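Local atomic coordinates of amino acid amide racemase (Ochrobactrum anthropi, PDB entry 6GIO), a protein that belongs to the class-III aminotransferase family of fold-type I enzymes and binds pyridoxal-5'-phosphate. Residues C[213-218]-C[254-259]; C[328-333]-C[344-349]. All blocks are in the same frame, centred on the assembly; numbering follows the deposited sequence.

Contact 1: C[213-218]-C[254-259]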
# COMPACT_ATOMS: atom_id res chain seq x y z
N LEU C 213 -3.37 23.46 5.98
CA LEU C 213 -4.83 23.50 6.05
C LEU C 213 -5.39 24.83 5.50
O LEU C 213 -6.18 25.56 6.15
CB LEU C 213 -5.29 23.20 7.48
CG LEU C 213 -5.12 21.72 7.84
CD1 LEU C 213 -4.92 21.50 9.33
CD2 LEU C 213 -6.32 20.92 7.32
N VAL C 214 -4.95 25.11 4.28
CA VAL C 214 -5.33 26.32 3.60
C VAL C 214 -6.59 26.14 2.77
O VAL C 214 -6.61 25.35 1.84
CB VAL C 214 -4.17 26.78 2.67
CG1 VAL C 214 -4.56 28.04 1.90
CG2 VAL C 214 -2.93 27.04 3.48
N VAL C 215 -7.64 26.87 3.10
CA VAL C 215 -8.83 26.89 2.28
C VAL C 215 -8.63 27.95 1.21
O VAL C 215 -8.39 29.13 1.51
CB VAL C 215 -10.10 27.26 3.05
CG1 VAL C 215 -11.35 27.23 2.14
CG2 VAL C 215 -10.30 26.33 4.23
N PRO C 216 -8.77 27.56 -0.07
CA PRO C 216 -8.56 28.55 -1.09
C PRO C 216 -9.59 29.68 -1.03
O PRO C 216 -10.66 29.49 -0.43
CB PRO C 216 -8.71 27.76 -2.39
CG PRO C 216 -9.68 26.69 -2.04
CD PRO C 216 -9.31 26.31 -0.62
N PRO C 217 -9.28 30.83 -1.67
CA PRO C 217 -10.24 31.90 -1.89
C PRO C 217 -11.39 31.39 -2.73
O PRO C 217 -11.18 30.60 -3.63
CB PRO C 217 -9.47 32.94 -2.73
CG PRO C 217 -8.05 32.50 -2.75
CD PRO C 217 -8.06 31.03 -2.47
N PRO C 218 -12.61 31.80 -2.40
CA PRO C 218 -13.80 31.33 -3.11
C PRO C 218 -13.68 31.47 -4.60
O PRO C 218 -13.18 32.46 -5.06
CB PRO C 218 -14.91 32.26 -2.60
CG PRO C 218 -14.44 32.64 -1.24
CD PRO C 218 -12.95 32.78 -1.35
N GLN C 254 -17.36 19.51 -3.04
CA GLN C 254 -18.73 20.01 -3.24
C GLN C 254 -18.92 21.42 -2.66
O GLN C 254 -19.88 22.09 -3.01
CB GLN C 254 -19.79 19.05 -2.66
CG GLN C 254 -19.84 17.72 -3.36
CD GLN C 254 -20.75 16.70 -2.72
OE1 GLN C 254 -20.60 16.32 -1.56
NE2 GLN C 254 -21.66 16.16 -3.54
N HIS C 255 -18.02 21.86 -1.77
CA HIS C 255 -18.00 23.24 -1.31
C HIS C 255 -17.51 24.20 -2.43
O HIS C 255 -17.73 25.39 -2.34
CB HIS C 255 -17.03 23.40 -0.12
CG HIS C 255 -17.46 22.71 1.13
ND1 HIS C 255 -18.50 23.16 1.91
CD2 HIS C 255 -17.00 21.58 1.72
CE1 HIS C 255 -18.66 22.34 2.93
NE2 HIS C 255 -17.76 21.37 2.84
N GLU C 256 -16.78 23.69 -3.42
CA GLU C 256 -15.96 24.51 -4.31
C GLU C 256 -16.48 24.55 -5.74
O GLU C 256 -15.80 25.09 -6.60
CB GLU C 256 -14.52 24.01 -4.32
CG GLU C 256 -13.82 24.09 -2.96
CD GLU C 256 -13.42 25.50 -2.60
OE1 GLU C 256 -13.49 26.39 -3.48
OE2 GLU C 256 -13.04 25.71 -1.42
N GLY C 257 -17.66 23.98 -5.98
CA GLY C 257 -18.30 24.06 -7.32
C GLY C 257 -17.59 23.18 -8.35
O GLY C 257 -17.65 23.44 -9.55
N LEU C 258 -16.91 22.14 -7.87
CA LEU C 258 -16.07 21.28 -8.73
C LEU C 258 -16.85 20.05 -9.25
O LEU C 258 -17.72 19.52 -8.56
CB LEU C 258 -14.84 20.84 -7.94
CG LEU C 258 -13.76 21.88 -7.59
CD1 LEU C 258 -12.62 21.22 -6.85
CD2 LEU C 258 -13.24 22.55 -8.86
N GLU C 259 -16.55 19.63 -10.47
CA GLU C 259 -17.15 18.41 -11.06
C GLU C 259 -16.01 17.62 -11.63
O GLU C 259 -15.75 17.69 -12.83
CB GLU C 259 -18.18 18.77 -12.15
CG GLU C 259 -19.44 19.35 -11.57
CD GLU C 259 -20.29 20.00 -12.63
OE1 GLU C 259 -20.07 21.17 -12.95
OE2 GLU C 259 -21.17 19.32 -13.15
O HOH W 1 -12.94 28.68 -1.44
O HOH W 2 -11.77 27.88 -4.38
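E256 meets P216 through the end of its side chain, the carboxylate coming up to the CG and CD atoms of the proline ring while the two residues reach toward each other from opposite directions. Followed outward, the glutamate starts with a CB that does not itself point at 213-218. Its CG lies anti to the carbonyl carbon (chi1 -63°), and a bend at chi2 (-75°) swings the carboxylate toward the prolines. CD then sits 4.0 Å from P216 CG. Of the two oxygens, OE2 comes closer, 3.6 Å from P216 CG, and it also passes 4.2 Å from V215 CG1. No direct hydrogen bond joins the segments. Both belong to loops of the large PLP-binding domain of the family: 213-218 leads from strand 199-204 into helix 220-229, whereas 254-259 lies between strands 234-238 and 262-265, and L221 of that helix packs against both P216 and E256. Earlier in the first loop, L213 and V214 form a G1 beta bulge opposite L208. The prolines, lacking an N-H, cannot offer the carboxylate a direct donor, and their carbonyl oxygens are acceptors like its own, so water bridges them. One water is hydrogen-bonded to both P216 O (2.6 Å) and E256 OE2 (3.0 Å); a second lies 2.9 Å from P217 O and serves OE1, although its very short approach to that oxygen makes the latter bond doubtful. The charge of OE2 is met by R349, whose salt bridge probably helps the carboxylate remain ionised although the residue is buried.

Contact 2: C[328-333]-C[344-349]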
# COMPACT_ATOMS: atom_id res chain seq x y z
N ILE C 328 -18.81 24.66 16.30
CA ILE C 328 -18.62 24.85 17.76
C ILE C 328 -17.14 24.77 18.16
O ILE C 328 -16.63 25.64 18.89
CB ILE C 328 -19.47 23.85 18.59
CG1 ILE C 328 -20.97 24.04 18.28
CG2 ILE C 328 -19.16 23.99 20.08
CD1 ILE C 328 -21.83 22.84 18.63
N PHE C 329 -16.42 23.74 17.68
CA PHE C 329 -15.01 23.54 18.04
C PHE C 329 -14.17 24.70 17.52
O PHE C 329 -13.36 25.27 18.25
CB PHE C 329 -14.47 22.20 17.47
CG PHE C 329 -13.10 21.79 17.98
CD1 PHE C 329 -12.52 22.39 19.11
CD2 PHE C 329 -12.41 20.77 17.36
CE1 PHE C 329 -11.27 22.00 19.56
CE2 PHE C 329 -11.16 20.36 17.82
CZ PHE C 329 -10.59 20.98 18.92
N ALA C 330 -14.38 25.06 16.26
CA ALA C 330 -13.63 26.14 15.63
C ALA C 330 -13.82 27.46 16.41
O ALA C 330 -12.86 28.21 16.64
CB ALA C 330 -14.02 26.31 14.14
N ASP C 331 -15.05 27.75 16.80
CA ASP C 331 -15.36 28.99 17.52
C ASP C 331 -14.72 29.04 18.90
O ASP C 331 -14.18 30.08 19.25
CB ASP C 331 -16.87 29.23 17.57
CG ASP C 331 -17.41 29.62 16.22
OD1 ASP C 331 -16.63 30.20 15.41
OD2 ASP C 331 -18.61 29.36 15.96
N ARG C 332 -14.72 27.92 19.63
CA ARG C 332 -13.95 27.83 20.91
C ARG C 332 -12.50 28.21 20.67
O ARG C 332 -11.94 29.03 21.35
CB ARG C 332 -14.03 26.43 21.55
CG ARG C 332 -15.42 26.03 22.02
CD ARG C 332 -15.89 26.78 23.28
NE ARG C 332 -14.89 26.69 24.36
CZ ARG C 332 -14.83 25.73 25.29
NH1 ARG C 332 -15.74 24.77 25.31
NH2 ARG C 332 -13.87 25.73 26.20
N LEU C 333 -11.89 27.60 19.66
CA LEU C 333 -10.51 27.89 19.35
C LEU C 333 -10.28 29.35 18.98
O LEU C 333 -9.37 29.98 19.50
CB LEU C 333 -10.02 26.94 18.24
CG LEU C 333 -9.92 25.48 18.67
CD1 LEU C 333 -9.77 24.59 17.44
CD2 LEU C 333 -8.76 25.29 19.63
N GLY C 344 -2.86 33.05 15.44
CA GLY C 344 -3.09 34.01 14.36
C GLY C 344 -4.32 33.74 13.51
O GLY C 344 -4.94 34.69 12.98
N ASP C 345 -4.67 32.47 13.34
CA ASP C 345 -5.81 32.10 12.47
C ASP C 345 -6.34 30.74 12.93
O ASP C 345 -5.60 29.92 13.48
CB ASP C 345 -5.34 32.01 11.02
CG ASP C 345 -6.48 32.06 9.99
OD1 ASP C 345 -7.59 32.55 10.29
OD2 ASP C 345 -6.23 31.63 8.85
N VAL C 346 -7.64 30.53 12.71
CA VAL C 346 -8.29 29.26 12.88
C VAL C 346 -9.04 29.09 11.58
O VAL C 346 -9.88 29.91 11.25
CB VAL C 346 -9.27 29.24 14.09
CG1 VAL C 346 -10.00 27.90 14.18
CG2 VAL C 346 -8.53 29.53 15.40
N ARG C 347 -8.68 28.07 10.79
CA ARG C 347 -9.28 27.92 9.43
C ARG C 347 -9.57 26.46 9.20
O ARG C 347 -9.16 25.60 9.96
CB ARG C 347 -8.36 28.50 8.35
CG ARG C 347 -6.91 28.02 8.41
CD ARG C 347 -6.06 28.48 7.20
NE ARG C 347 -4.69 27.99 7.34
CZ ARG C 347 -3.68 28.68 7.85
NH1 ARG C 347 -3.84 29.91 8.26
NH2 ARG C 347 -2.49 28.13 7.98
N GLY C 348 -10.32 26.18 8.16
CA GLY C 348 -10.67 24.80 7.87
C GLY C 348 -12.09 24.70 7.42
O GLY C 348 -12.73 25.71 7.12
N ARG C 349 -12.58 23.47 7.35
CA ARG C 349 -14.00 23.27 7.19
C ARG C 349 -14.39 22.12 8.06
O ARG C 349 -13.69 21.10 8.08
CB ARG C 349 -14.37 22.96 5.78
CG ARG C 349 -13.98 23.97 4.76
CD ARG C 349 -14.71 23.59 3.49
NE ARG C 349 -14.41 24.44 2.34
CZ ARG C 349 -15.06 25.56 2.03
NH1 ARG C 349 -16.02 26.01 2.82
NH2 ARG C 349 -14.73 26.24 0.93
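Helix 318-339 packs against strand 343-349, an outermost strand of a mixed sheet built from strands of both the N-terminal and C-terminal parts of the chain; between 328-333 and 344-349 the strand's contribution is V346. Its CB points toward the helix and its two methyls divide the work. CG1, anti to the backbone N (chi1 176°), comes 3.8 Å from A330 O and 4.3 Å from A330 CB; CG2 lies 4.1 Å from L333 CB and 4.0 Å from L333 C. The valine thus rests against residues one helical turn apart, touching backbone as well as side chains. L333 carries the packing inward: its CD1 lies 3.7 Å above one face of the F329 ring, offset toward the rim, and both residues also touch I353 on the adjacent strand. D345 and R347 lie on the other side of the strand. D345 OD2 accepts from R347 NH1 (3.0 Å) with its anti lone pair and lies near the guanidinium plane, while R347 NH2 bridges to D356. With no hydrogen bond between 328-333 and 344-349, these segments meet by apolar contact, supplemented by a weak bond from R334 NH2 to V346 O.

In the fold
Contacts 1 and 2 follow one another along the chain, their centres about 17 Å apart, and segment 344-349 of contact 2 reaches the loops of contact 1 through its arginines. R349 NH2 lies 2.9 Å from E256 OE2 in a salt bridge, and R349 CD packs 3.5 Å from H255 CD2. Two residues earlier, R347 NE lies 3.1 Å from L213 O. The strand therefore faces its own helix on one side and these loops on the other, linking the edge strand of one sheet to loops that connect strands of the other. None of the residues of the four segments is among those lining the pyridoxal-5'-phosphate pocket; the side chain of P216 is about 13 Å from a bound pyridoxal-5'-phosphate.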